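Local coordinates for protein putative rhamnosidase (Streptomyces avermitilis, PDB 3W5M) that hydrolyses terminal alpha-L-rhamnose residues from citrus flavonoids and gum arabic, and binds L-rhamnose through a separate calcium-dependent carbohydrate-binding module, at residues Pro133-Ser138 against Val295-Ser300; Ser185-Glu190 against Asn219-Val224; Arg340-Pro345 against Val480-Glu485; Gln505-Ser510 against Gly589-Thr594. All coordinates share one frame; numbering follows the deposited sequence.

Contact 1: residues Pro133-Ser138 against Val295-Ser300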
loop_
_atom_site.group_PDB
_atom_site.type_symbol
_atom_site.label_atom_id
_atom_site.label_comp_id
_atom_site.label_asym_id
_atom_site.label_seq_id
_atom_site.Cartn_x
_atom_site.Cartn_y
_atom_site.Cartn_z
ATOM N N PRO A 133 21.014 -3.285 -22.878
ATOM C CA PRO A 133 22.117 -3.848 -23.658
ATOM C C PRO A 133 22.523 -5.158 -22.983
ATOM O O PRO A 133 22.706 -5.164 -21.779
ATOM C CB PRO A 133 23.213 -2.798 -23.471
ATOM C CG PRO A 133 22.454 -1.506 -23.386
ATOM C CD PRO A 133 21.160 -1.823 -22.687
ATOM N N SER A 134 22.595 -6.257 -23.733
ATOM C CA SER A 134 22.779 -7.578 -23.132
ATOM C C SER A 134 24.203 -8.145 -23.284
ATOM O O SER A 134 25.015 -7.648 -24.058
ATOM C CB SER A 134 21.800 -8.573 -23.742
ATOM O OG SER A 134 22.334 -9.132 -24.920
ATOM N N LEU A 135 24.468 -9.216 -22.561
ATOM C CA LEU A 135 25.792 -9.827 -22.544
ATOM C C LEU A 135 25.941 -10.940 -23.577
ATOM O O LEU A 135 27.003 -11.565 -23.683
ATOM C CB LEU A 135 26.072 -10.358 -21.139
ATOM C CG LEU A 135 26.143 -9.264 -20.070
ATOM C CD1 LEU A 135 26.228 -9.958 -18.723
ATOM C CD2 LEU A 135 27.365 -8.361 -20.313
ATOM N N GLU A 136 24.879 -11.178 -24.348
ATOM C CA GLU A 136 24.844 -12.223 -25.373
ATOM C C GLU A 136 25.900 -11.965 -26.441
ATOM O O GLU A 136 26.098 -10.835 -26.885
ATOM C CB GLU A 136 23.452 -12.296 -26.012
ATOM C CG GLU A 136 22.358 -12.484 -24.977
ATOM C CD GLU A 136 21.024 -12.944 -25.546
ATOM O OE1 GLU A 136 20.995 -13.620 -26.603
ATOM O OE2 GLU A 136 19.994 -12.636 -24.909
ATOM N N GLY A 137 26.600 -13.015 -26.830
ATOM C CA GLY A 137 27.719 -12.858 -27.752
ATOM C C GLY A 137 29.046 -12.638 -27.042
ATOM O O GLY A 137 30.084 -12.720 -27.679
ATOM N N SER A 138 29.025 -12.374 -25.731
ATOM C CA SER A 138 30.249 -12.151 -24.988
ATOM C C SER A 138 30.699 -13.422 -24.264
ATOM O O SER A 138 30.000 -14.455 -24.277
ATOM C CB SER A 138 30.079 -11.009 -23.985
ATOM O OG SER A 138 31.362 -10.581 -23.587
ATOM N N VAL A 295 22.736 -14.699 -17.416
ATOM C CA VAL A 295 22.746 -13.446 -16.683
ATOM C C VAL A 295 22.447 -12.254 -17.602
ATOM O O VAL A 295 23.014 -12.150 -18.679
ATOM C CB VAL A 295 24.113 -13.286 -15.966
ATOM C CG1 VAL A 295 24.425 -11.846 -15.677
ATOM C CG2 VAL A 295 24.125 -14.089 -14.677
ATOM N N ALA A 296 21.535 -11.373 -17.182
ATOM C CA ALA A 296 21.198 -10.169 -17.964
ATOM C C ALA A 296 21.040 -8.928 -17.099
ATOM O O ALA A 296 20.486 -9.001 -16.001
ATOM C CB ALA A 296 19.927 -10.376 -18.794
ATOM N N PRO A 297 21.502 -7.769 -17.596
ATOM C CA PRO A 297 21.241 -6.512 -16.894
ATOM C C PRO A 297 19.736 -6.247 -16.923
ATOM O O PRO A 297 19.049 -6.703 -17.840
ATOM C CB PRO A 297 21.956 -5.449 -17.754
ATOM C CG PRO A 297 22.739 -6.184 -18.782
ATOM C CD PRO A 297 22.229 -7.592 -18.864
ATOM N N VAL A 298 19.238 -5.549 -15.914
ATOM C CA VAL A 298 17.817 -5.209 -15.800
ATOM C C VAL A 298 17.583 -3.790 -16.339
ATOM O O VAL A 298 18.295 -2.878 -15.981
ATOM C CB VAL A 298 17.359 -5.301 -14.336
ATOM C CG1 VAL A 298 15.912 -4.813 -14.186
ATOM C CG2 VAL A 298 17.497 -6.736 -13.836
ATOM N N ALA A 299 16.610 -3.614 -17.216
ATOM C CA ALA A 299 16.264 -2.267 -17.656
ATOM C C ALA A 299 14.871 -1.984 -17.100
ATOM O O ALA A 299 14.029 -2.864 -17.044
ATOM C CB ALA A 299 16.283 -2.159 -19.178
ATOM N N SER A 300 14.638 -0.764 -16.656
ATOM C CA SER A 300 13.371 -0.438 -16.050
ATOM C C SER A 300 12.800 0.857 -16.613
ATOM O O SER A 300 12.230 1.626 -15.870
ATOM C CB SER A 300 13.564 -0.305 -14.537
ATOM O OG SER A 300 13.938 -1.552 -13.964
HETATM O O HOH W 1 22.545 -10.672 -21.128
#

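Contact 2: residues Ser185-Glu190 against Asn219-Val224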
loop_
_atom_site.group_PDB
_atom_site.type_symbol
_atom_site.label_atom_id
_atom_site.label_comp_id
_atom_site.label_asym_id
_atom_site.label_seq_id
_atom_site.Cartn_x
_atom_site.Cartn_y
_atom_site.Cartn_z
ATOM N N SER A 185 38.112 0.950 -16.335
ATOM C CA SER A 185 38.508 2.285 -16.798
ATOM C C SER A 185 38.565 2.374 -18.315
ATOM O O SER A 185 38.776 1.371 -19.007
ATOM C CB SER A 185 39.851 2.677 -16.179
ATOM O OG SER A 185 40.895 1.822 -16.621
ATOM N N VAL A 186 38.384 3.592 -18.829
ATOM C CA VAL A 186 38.651 3.914 -20.214
ATOM C C VAL A 186 39.699 5.040 -20.309
ATOM O O VAL A 186 39.552 6.079 -19.657
ATOM C CB VAL A 186 37.374 4.358 -20.964
ATOM C CG1 VAL A 186 37.696 4.518 -22.444
ATOM C CG2 VAL A 186 36.244 3.345 -20.775
ATOM N N ASP A 187 40.742 4.808 -21.113
ATOM C CA ASP A 187 41.904 5.707 -21.281
ATOM C C ASP A 187 42.466 6.225 -19.953
ATOM O O ASP A 187 42.931 7.374 -19.859
ATOM C CB ASP A 187 41.597 6.864 -22.252
ATOM C CG ASP A 187 41.683 6.444 -23.745
ATOM O OD1 ASP A 187 42.039 5.278 -24.073
ATOM O OD2 ASP A 187 41.389 7.302 -24.605
ATOM N N GLY A 188 42.429 5.365 -18.939
ATOM C CA GLY A 188 42.922 5.706 -17.604
ATOM C C GLY A 188 41.887 6.273 -16.636
ATOM O O GLY A 188 42.177 6.451 -15.455
ATOM N N ALA A 189 40.681 6.564 -17.097
ATOM C CA ALA A 189 39.684 7.085 -16.162
ATOM C C ALA A 189 38.688 5.998 -15.758
ATOM O O ALA A 189 38.036 5.421 -16.621
ATOM C CB ALA A 189 38.958 8.275 -16.788
ATOM N N GLU A 190 38.567 5.726 -14.454
ATOM C CA GLU A 190 37.612 4.715 -13.963
ATOM C C GLU A 190 36.166 5.112 -14.292
ATOM O O GLU A 190 35.774 6.262 -14.099
ATOM C CB GLU A 190 37.777 4.499 -12.452
ATOM C CG GLU A 190 36.922 3.391 -11.874
ATOM C CD GLU A 190 37.195 3.169 -10.395
ATOM O OE1 GLU A 190 38.195 2.495 -10.052
ATOM O OE2 GLU A 190 36.405 3.668 -9.568
ATOM N N ASN A 219 41.863 4.503 -31.418
ATOM C CA ASN A 219 42.257 3.593 -30.333
ATOM C C ASN A 219 41.834 4.092 -28.950
ATOM O O ASN A 219 42.086 5.242 -28.592
ATOM C CB ASN A 219 43.775 3.376 -30.338
ATOM C CG ASN A 219 44.275 2.592 -31.544
ATOM O OD1 ASN A 219 45.384 2.833 -32.014
ATOM N ND2 ASN A 219 43.491 1.625 -32.020
ATOM N N ASN A 220 41.205 3.215 -28.169
ATOM C CA ASN A 220 40.781 3.509 -26.798
ATOM C C ASN A 220 41.318 2.322 -26.005
ATOM O O ASN A 220 41.209 1.189 -26.487
ATOM C CB ASN A 220 39.258 3.457 -26.643
ATOM C CG ASN A 220 38.521 4.585 -27.343
ATOM O OD1 ASN A 220 37.775 5.321 -26.696
ATOM N ND2 ASN A 220 38.674 4.697 -28.661
ATOM N N THR A 221 41.843 2.572 -24.810
ATOM C CA THR A 221 42.370 1.513 -23.958
ATOM C C THR A 221 41.392 1.233 -22.829
ATOM O O THR A 221 41.034 2.123 -22.065
ATOM C CB THR A 221 43.736 1.913 -23.414
ATOM O OG1 THR A 221 44.626 2.140 -24.521
ATOM C CG2 THR A 221 44.310 0.815 -22.508
ATOM N N LEU A 222 40.924 -0.009 -22.749
ATOM C CA LEU A 222 40.027 -0.437 -21.680
ATOM C C LEU A 222 40.898 -1.239 -20.739
ATOM O O LEU A 222 41.799 -1.967 -21.189
ATOM C CB LEU A 222 38.900 -1.328 -22.246
ATOM C CG LEU A 222 38.271 -0.786 -23.548
ATOM C CD1 LEU A 222 37.294 -1.769 -24.149
ATOM C CD2 LEU A 222 37.571 0.542 -23.253
ATOM N N ALA A 223 40.656 -1.087 -19.445
ATOM C CA ALA A 223 41.423 -1.819 -18.448
ATOM C C ALA A 223 40.520 -2.221 -17.317
ATOM O O ALA A 223 39.646 -1.452 -16.879
ATOM C CB ALA A 223 42.596 -0.968 -17.947
ATOM N N VAL A 224 40.729 -3.429 -16.799
ATOM C CA VAL A 224 39.800 -3.953 -15.806
ATOM C C VAL A 224 40.655 -4.668 -14.795
ATOM O O VAL A 224 41.534 -5.418 -15.180
ATOM C CB VAL A 224 38.818 -4.964 -16.463
ATOM C CG1 VAL A 224 38.034 -5.753 -15.432
ATOM C CG2 VAL A 224 37.838 -4.231 -17.352
HETATM O O HOH W 2 41.803 2.525 -19.184
#

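Contact 3: residues Arg340-Pro345 against Val480-Glu485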
loop_
_atom_site.group_PDB
_atom_site.type_symbol
_atom_site.label_atom_id
_atom_site.label_comp_id
_atom_site.label_asym_id
_atom_site.label_seq_id
_atom_site.Cartn_x
_atom_site.Cartn_y
_atom_site.Cartn_z
ATOM N N ARG A 340 -6.667 11.464 -12.619
ATOM C CA ARG A 340 -5.804 11.933 -11.552
ATOM C C ARG A 340 -5.286 10.762 -10.717
ATOM O O ARG A 340 -4.963 10.922 -9.538
ATOM C CB ARG A 340 -6.563 12.949 -10.684
ATOM C CG ARG A 340 -7.940 12.495 -10.208
ATOM C CD ARG A 340 -8.709 13.662 -9.605
ATOM N NE ARG A 340 -9.821 13.266 -8.739
ATOM C CZ ARG A 340 -9.763 13.295 -7.418
ATOM N NH1 ARG A 340 -8.645 13.674 -6.814
ATOM N NH2 ARG A 340 -10.810 12.945 -6.704
ATOM N N ASP A 341 -5.211 9.585 -11.326
ATOM C CA ASP A 341 -4.776 8.403 -10.578
ATOM C C ASP A 341 -3.264 8.368 -10.612
ATOM O O ASP A 341 -2.651 8.884 -11.540
ATOM C CB ASP A 341 -5.309 7.095 -11.190
ATOM C CG ASP A 341 -6.835 6.940 -11.089
ATOM O OD1 ASP A 341 -7.541 7.744 -10.420
ATOM O OD2 ASP A 341 -7.329 5.935 -11.663
ATOM N N GLN A 342 -2.669 7.727 -9.613
ATOM C CA GLN A 342 -1.233 7.507 -9.573
ATOM C C GLN A 342 -1.012 5.996 -9.499
ATOM O O GLN A 342 -1.827 5.288 -8.896
ATOM C CB GLN A 342 -0.651 8.146 -8.320
ATOM C CG GLN A 342 -0.981 9.634 -8.153
ATOM C CD GLN A 342 -0.263 10.513 -9.182
ATOM O OE1 GLN A 342 0.809 10.173 -9.687
ATOM N NE2 GLN A 342 -0.871 11.653 -9.511
ATOM N N LEU A 343 0.100 5.518 -10.066
ATOM C CA LEU A 343 0.456 4.088 -9.954
ATOM C C LEU A 343 -0.654 3.127 -10.413
ATOM O O LEU A 343 -0.823 2.052 -9.831
ATOM C CB LEU A 343 0.886 3.783 -8.499
ATOM C CG LEU A 343 1.879 4.758 -7.872
ATOM C CD1 LEU A 343 2.077 4.355 -6.411
ATOM C CD2 LEU A 343 3.198 4.668 -8.612
ATOM N N ALA A 344 -1.411 3.511 -11.445
ATOM C CA ALA A 344 -2.504 2.682 -11.963
ATOM C C ALA A 344 -1.830 1.515 -12.662
ATOM O O ALA A 344 -0.841 1.720 -13.354
ATOM C CB ALA A 344 -3.331 3.462 -12.970
ATOM N N PRO A 345 -2.397 0.294 -12.577
ATOM C CA PRO A 345 -3.680 -0.131 -12.083
ATOM C C PRO A 345 -3.606 -0.629 -10.629
ATOM O O PRO A 345 -4.626 -1.020 -10.089
ATOM C CB PRO A 345 -4.024 -1.302 -13.013
ATOM C CG PRO A 345 -2.713 -1.916 -13.347
ATOM C CD PRO A 345 -1.683 -0.793 -13.272
ATOM N N VAL A 480 -5.194 5.081 -6.181
ATOM C CA VAL A 480 -4.267 5.910 -5.433
ATOM C C VAL A 480 -4.298 7.301 -6.085
ATOM O O VAL A 480 -4.221 7.403 -7.305
ATOM C CB VAL A 480 -2.843 5.328 -5.531
ATOM C CG1 VAL A 480 -1.797 6.316 -4.999
ATOM C CG2 VAL A 480 -2.755 3.999 -4.757
ATOM N N ARG A 481 -4.456 8.345 -5.267
ATOM C CA ARG A 481 -4.441 9.721 -5.809
ATOM C C ARG A 481 -3.700 10.611 -4.833
ATOM O O ARG A 481 -3.515 10.235 -3.687
ATOM C CB ARG A 481 -5.873 10.274 -6.038
ATOM C CG ARG A 481 -6.674 9.469 -7.065
ATOM C CD ARG A 481 -8.106 9.968 -7.153
ATOM N NE ARG A 481 -8.778 9.123 -8.115
ATOM C CZ ARG A 481 -10.068 8.863 -8.133
ATOM N NH1 ARG A 481 -10.884 9.403 -7.241
ATOM N NH2 ARG A 481 -10.526 8.051 -9.064
ATOM N N ILE A 482 -3.220 11.770 -5.304
ATOM C CA ILE A 482 -2.606 12.762 -4.396
ATOM C C ILE A 482 -3.717 13.350 -3.549
ATOM O O ILE A 482 -4.738 13.825 -4.080
ATOM C CB ILE A 482 -1.869 13.863 -5.198
ATOM C CG1 ILE A 482 -0.715 13.221 -5.975
ATOM C CG2 ILE A 482 -1.393 15.018 -4.289
ATOM C CD1 ILE A 482 -0.122 14.118 -7.032
ATOM N N ALA A 483 -3.562 13.278 -2.230
ATOM C CA ALA A 483 -4.614 13.745 -1.331
ATOM C C ALA A 483 -4.255 15.111 -0.777
ATOM O O ALA A 483 -5.136 15.862 -0.357
ATOM C CB ALA A 483 -4.800 12.757 -0.194
ATOM N N LYS A 484 -2.962 15.412 -0.730
ATOM C CA LYS A 484 -2.476 16.721 -0.219
ATOM C C LYS A 484 -1.008 16.919 -0.500
ATOM O O LYS A 484 -0.290 15.964 -0.822
ATOM C CB LYS A 484 -2.771 16.941 1.268
ATOM C CG LYS A 484 -2.281 15.878 2.210
ATOM C CD LYS A 484 -2.656 16.257 3.641
ATOM C CE LYS A 484 -1.623 17.180 4.241
ATOM N NZ LYS A 484 -2.284 18.261 5.011
ATOM N N GLU A 485 -0.584 18.183 -0.430
ATOM C CA GLU A 485 0.811 18.544 -0.627
ATOM C C GLU A 485 1.389 19.033 0.708
ATOM O O GLU A 485 0.656 19.630 1.500
ATOM C CB GLU A 485 0.926 19.615 -1.711
ATOM C CG GLU A 485 0.524 19.097 -3.087
ATOM C CD GLU A 485 0.804 20.080 -4.216
ATOM O OE1 GLU A 485 1.086 21.280 -3.944
ATOM O OE2 GLU A 485 0.744 19.651 -5.390
HETATM O O HOH W 3 -3.363 12.585 -8.117
HETATM O O HOH W 4 -10.054 6.027 -11.774
HETATM O O HOH W 5 -4.121 3.712 -8.530
#

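Contact 4: residues Gln505-Ser510 against Gly589-Thr594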
loop_
_atom_site.group_PDB
_atom_site.type_symbol
_atom_site.label_atom_id
_atom_site.label_comp_id
_atom_site.label_asym_id
_atom_site.label_seq_id
_atom_site.Cartn_x
_atom_site.Cartn_y
_atom_site.Cartn_z
ATOM N N GLN A 505 6.552 15.992 8.433
ATOM C CA GLN A 505 5.643 14.839 8.615
ATOM C C GLN A 505 6.220 13.674 7.829
ATOM O O GLN A 505 6.626 13.870 6.692
ATOM C CB GLN A 505 4.225 15.184 8.103
ATOM C CG GLN A 505 3.275 13.963 7.988
ATOM C CD GLN A 505 2.917 13.313 9.335
ATOM O OE1 GLN A 505 2.428 13.987 10.245
ATOM N NE2 GLN A 505 3.180 12.009 9.469
ATOM N N ASN A 506 6.251 12.474 8.411
ATOM C CA ASN A 506 6.706 11.295 7.696
ATOM C C ASN A 506 5.549 10.876 6.773
ATOM O O ASN A 506 4.534 10.368 7.251
ATOM C CB ASN A 506 7.047 10.164 8.688
ATOM C CG ASN A 506 7.813 8.996 8.056
ATOM O OD1 ASN A 506 8.325 9.067 6.929
ATOM N ND2 ASN A 506 7.879 7.879 8.803
ATOM N N MET A 507 5.730 11.074 5.457
ATOM C CA MET A 507 4.661 10.944 4.478
ATOM C C MET A 507 5.026 9.884 3.431
ATOM O O MET A 507 6.158 9.334 3.407
ATOM C CB MET A 507 4.415 12.299 3.775
ATOM C CG MET A 507 5.649 12.804 3.046
ATOM S SD MET A 507 5.227 13.833 1.605
ATOM C CE MET A 507 4.878 12.550 0.378
ATOM N N VAL A 508 4.059 9.560 2.571
ATOM C CA VAL A 508 4.298 8.570 1.525
ATOM C C VAL A 508 3.830 9.135 0.211
ATOM O O VAL A 508 2.695 9.633 0.114
ATOM C CB VAL A 508 3.572 7.233 1.810
ATOM C CG1 VAL A 508 3.854 6.207 0.712
ATOM C CG2 VAL A 508 4.002 6.683 3.155
ATOM N N GLY A 509 4.680 9.007 -0.806
ATOM C CA GLY A 509 4.406 9.631 -2.119
ATOM C C GLY A 509 5.716 10.032 -2.751
ATOM O O GLY A 509 6.696 9.272 -2.721
ATOM N N SER A 510 5.757 11.215 -3.362
ATOM C CA SER A 510 7.009 11.653 -3.982
ATOM C C SER A 510 6.956 13.187 -4.059
ATOM O O SER A 510 5.940 13.779 -3.748
ATOM C CB SER A 510 7.194 11.018 -5.387
ATOM O OG SER A 510 6.105 11.317 -6.241
ATOM N N GLY A 589 6.221 17.861 -0.892
ATOM C CA GLY A 589 5.785 16.463 -0.901
ATOM C C GLY A 589 4.384 16.315 -1.449
ATOM O O GLY A 589 3.501 17.154 -1.183
ATOM N N ARG A 590 4.146 15.240 -2.221
ATOM C CA ARG A 590 2.805 14.969 -2.731
ATOM C C ARG A 590 2.377 13.667 -2.080
ATOM O O ARG A 590 2.926 12.621 -2.385
ATOM C CB ARG A 590 2.802 14.864 -4.254
ATOM C CG ARG A 590 3.275 16.166 -4.910
ATOM C CD ARG A 590 3.363 16.042 -6.431
ATOM N NE ARG A 590 4.253 14.953 -6.798
ATOM C CZ ARG A 590 4.110 14.144 -7.856
ATOM N NH1 ARG A 590 3.099 14.283 -8.724
ATOM N NH2 ARG A 590 5.013 13.178 -8.047
ATOM N N VAL A 591 1.456 13.772 -1.137
ATOM C CA VAL A 591 1.003 12.628 -0.319
ATOM C C VAL A 591 0.007 11.796 -1.146
ATOM O O VAL A 591 -1.028 12.324 -1.561
ATOM C CB VAL A 591 0.306 13.148 0.946
ATOM C CG1 VAL A 591 -0.261 12.006 1.799
ATOM C CG2 VAL A 591 1.287 13.987 1.775
ATOM N N MET A 592 0.328 10.515 -1.366
ATOM C CA MET A 592 -0.478 9.618 -2.188
ATOM C C MET A 592 -0.995 8.438 -1.402
ATOM O O MET A 592 -0.232 7.837 -0.669
ATOM C CB MET A 592 0.376 9.049 -3.306
ATOM C CG MET A 592 0.751 10.095 -4.321
ATOM S SD MET A 592 1.913 9.427 -5.538
ATOM C CE MET A 592 2.419 10.987 -6.294
ATOM N N HIS A 593 -2.275 8.109 -1.590
ATOM C CA HIS A 593 -2.872 6.895 -0.983
ATOM C C HIS A 593 -4.189 6.591 -1.655
ATOM O O HIS A 593 -4.640 7.330 -2.544
ATOM C CB HIS A 593 -3.050 7.028 0.560
ATOM C CG HIS A 593 -3.756 8.269 1.011
ATOM N ND1 HIS A 593 -5.126 8.428 0.926
ATOM C CD2 HIS A 593 -3.286 9.382 1.634
ATOM C CE1 HIS A 593 -5.461 9.605 1.434
ATOM N NE2 HIS A 593 -4.364 10.196 1.879
ATOM N N THR A 594 -4.797 5.467 -1.274
ATOM C CA THR A 594 -6.131 5.162 -1.762
ATOM C C THR A 594 -7.129 6.331 -1.607
ATOM O O THR A 594 -7.140 7.039 -0.584
ATOM C CB THR A 594 -6.672 3.864 -1.130
ATOM O OG1 THR A 594 -7.896 3.494 -1.794
ATOM C CG2 THR A 594 -6.923 4.022 0.341
#

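Contact 1: residues Pro133-Ser138 against Val295-Ser300
V295 meets L135 where the two ends of the carbohydrate-binding module CBM67, a beta-jelly roll, come together in loops running roughly antiparallel. The two side chains lie alongside each other and point the same way, with CG1 of V295 4.0 Å from CD1 of L135, the residue that opens a type II beta turn ending at S138, with G137 and its positive phi at the third position. This branch of V295 is placed by a chi1 of 157°, which sets CG1 roughly opposite the backbone N. The residue is buried, and its side chain also touches P206. Its carbonyl takes part in a water bridge: the water donates to V295 O at 2.9 Å and accepts from L135 N at 2.8 Å. The same carbonyl oxygen receives a second hydrogen bond from the indole NE1 of W287, whose side chain also packs on L135. No direct hydrogen bond joins the two segments, so this water supplies the polar link between their backbones. Beyond V295 comes A296, where the CA atoms of the two segments come nearest, CA of A296 lying 6.0 Å from CA of S134. P297 then turns its ring toward the first loop. Its CD lies 4.4 Å from CG of L135, while its CG sits 3.2 Å from the carbonyl O of P133, a buried oxygen with no hydrogen-bonding partner in the model.

Contact 2: residues Ser185-Glu190 against Asn219-Val224
S185 and A223 pair at the tight end of this contact, where their backbones exchange two hydrogen bonds: S185 N to A223 O at 2.9 Å and A223 N to S185 O at 3.1 Å. In the next pair, which is non-hydrogen-bonded, V186 and L222 lie side by side on one face of the sheet, CG2 of V186 4.0 Å from CD2 of L222. L222 extends from there to W257 and L240, so this face belongs to the interior of the jelly roll of CBM67, L240 lying on strand 235-244 of the second sheet of the sandwich. The pairing joins the antiparallel strands 181-186 and 218-227. At V186 the first strand reverses through a type I' beta turn, V186 to A189, the two-residue loop of a beta-hairpin. Here the packing gives way to a partly exposed corner held by polar groups. D187 N still donates to T221 O. With CG beside the backbone N (chi1 -79°), the D187 carboxylate leans to the neighbouring strand, and OD1 accepts from T221 N at 2.8 Å in an almost straight bond (173°), met nearly end-on to its C-O bond. H216 NE2 bonds the other oxygen, OD2, so both oxygens of the group are held. On the face of S185 and A223 a water fills in, accepting from S185 OG and G188 N and donating to T221 O, while R269 NH1 also bonds S185 OG.

Contact 3: residues Arg340-Pro345 against Val480-Glu485
D341 and R481 lie side by side and point the same way, their carboxylate and guanidinium planes only 18° apart. The arginine grips side-on, but both of its nitrogens go to one oxygen: NE lies 3.0 Å from D341 OD1 in a nearly straight bond, and NH2 approaches the syn lone pair of the same OD1 at 3.3 Å in a more bent one. Both bonds run within the guanidinium plane, which fixes the rotation of the group about its long axis. The R481 chain is extended from CG to NE, which carries the charged head alongside the D341 carboxylate. The second carboxylate oxygen, OD2, is held by Y359 OH and by a water that also makes a weak bond with R481 NH2.

D341 belongs to the loop between strands 336-337 and 353-360, whereas R481 stands near the start of strand 480-493; the salt bridge thus ties this loop to the large sheet shared with strand 587-594, which probably belongs to the concanavalin-like domain. In the modelled conformer of R340, one of two, its guanidinium lies with one face under CD of R481, the two heads being tilted 38° to each other; this arrangement is less certain.

The CB of Q342 points toward strand 480-485. Its N donates to V480 O at 2.8 Å, and its chain, bent at chi2 (-70°), brings NE2 across I482, 3.6 Å from CD1. A water accepts from that NE2 and from I482 N while donating to R340 O; another links Q342 O to V480 N.

Contact 4: residues Gln505-Ser510 against Gly589-Thr594
A chi1 of 60° places CG of M507 between its backbone N and carbonyl carbon, and a bend at chi3 (-81°) then swings the methyl group over strand 589-594, where CE comes to 3.4 Å from R590 O. The sulfur lies 3.7 Å from CA of G589, a spot with no side chain, and 3.9 Å from CG2 of V591, which M507 crosses at a slant. On the other face, R590 bends at chi3 (-57°) so that NH2 sits 2.8 Å from S510 OG, a weak, poorly aligned bond; the same nitrogen also bonds P563 O. M592, extended beyond CG, lays its CE over one face of this guanidinium, offset toward the rim, and the methyl is also 3.7 Å from S510 OG.

Backbone hydrogen bonds join the two segments. S510 and R590 form an antiparallel hydrogen-bonded pair, in which R590 N donates to S510 O at 2.8 Å and S510 N returns a weak bond to R590 O. G509 and V591 make the adjacent non-hydrogen-bonded pair, and beyond it M592 N donates to V508 O at 2.9 Å. G509, with its positive phi, brings its CA within 3.3 Å of R590 O. Here the chain turns a corner: strand 506-508 pairs with 568-570 in a small separate sheet, while 510-515 joins the large sheet of the concanavalin-like beta-sandwich.

Strand 587-594 is thereby flanked by 510-515 and, on its other edge, by 480-493, whose L486 touches M507. From helix 607-622 of the catalytic barrel, W618 covers both M507 and V591.

In the fold
Contacts 1 and 2 belong to CBM67, their centres 21 Å apart without touching; contact 1 closes the module's ends, and contact 2 forms within the chain between them. The V295 side chain of contact 1 lies about 4 Å from that of W203, a rhamnose-binding residue, and about 13 Å from the calcium ion, whereas contact 2 is remote from annotated sites. Contacts 3 and 4, with centres 10 Å apart, meet directly: A483 N lies 2.8 Å from V591 O, and K484 O 2.8 Å from V591 N, both probable hydrogen bonds between neighbouring strands of one sheet. Contact 4 is nearer the catalytic pocket: the V508 side chain is about 11 Å from those of D630 and H916.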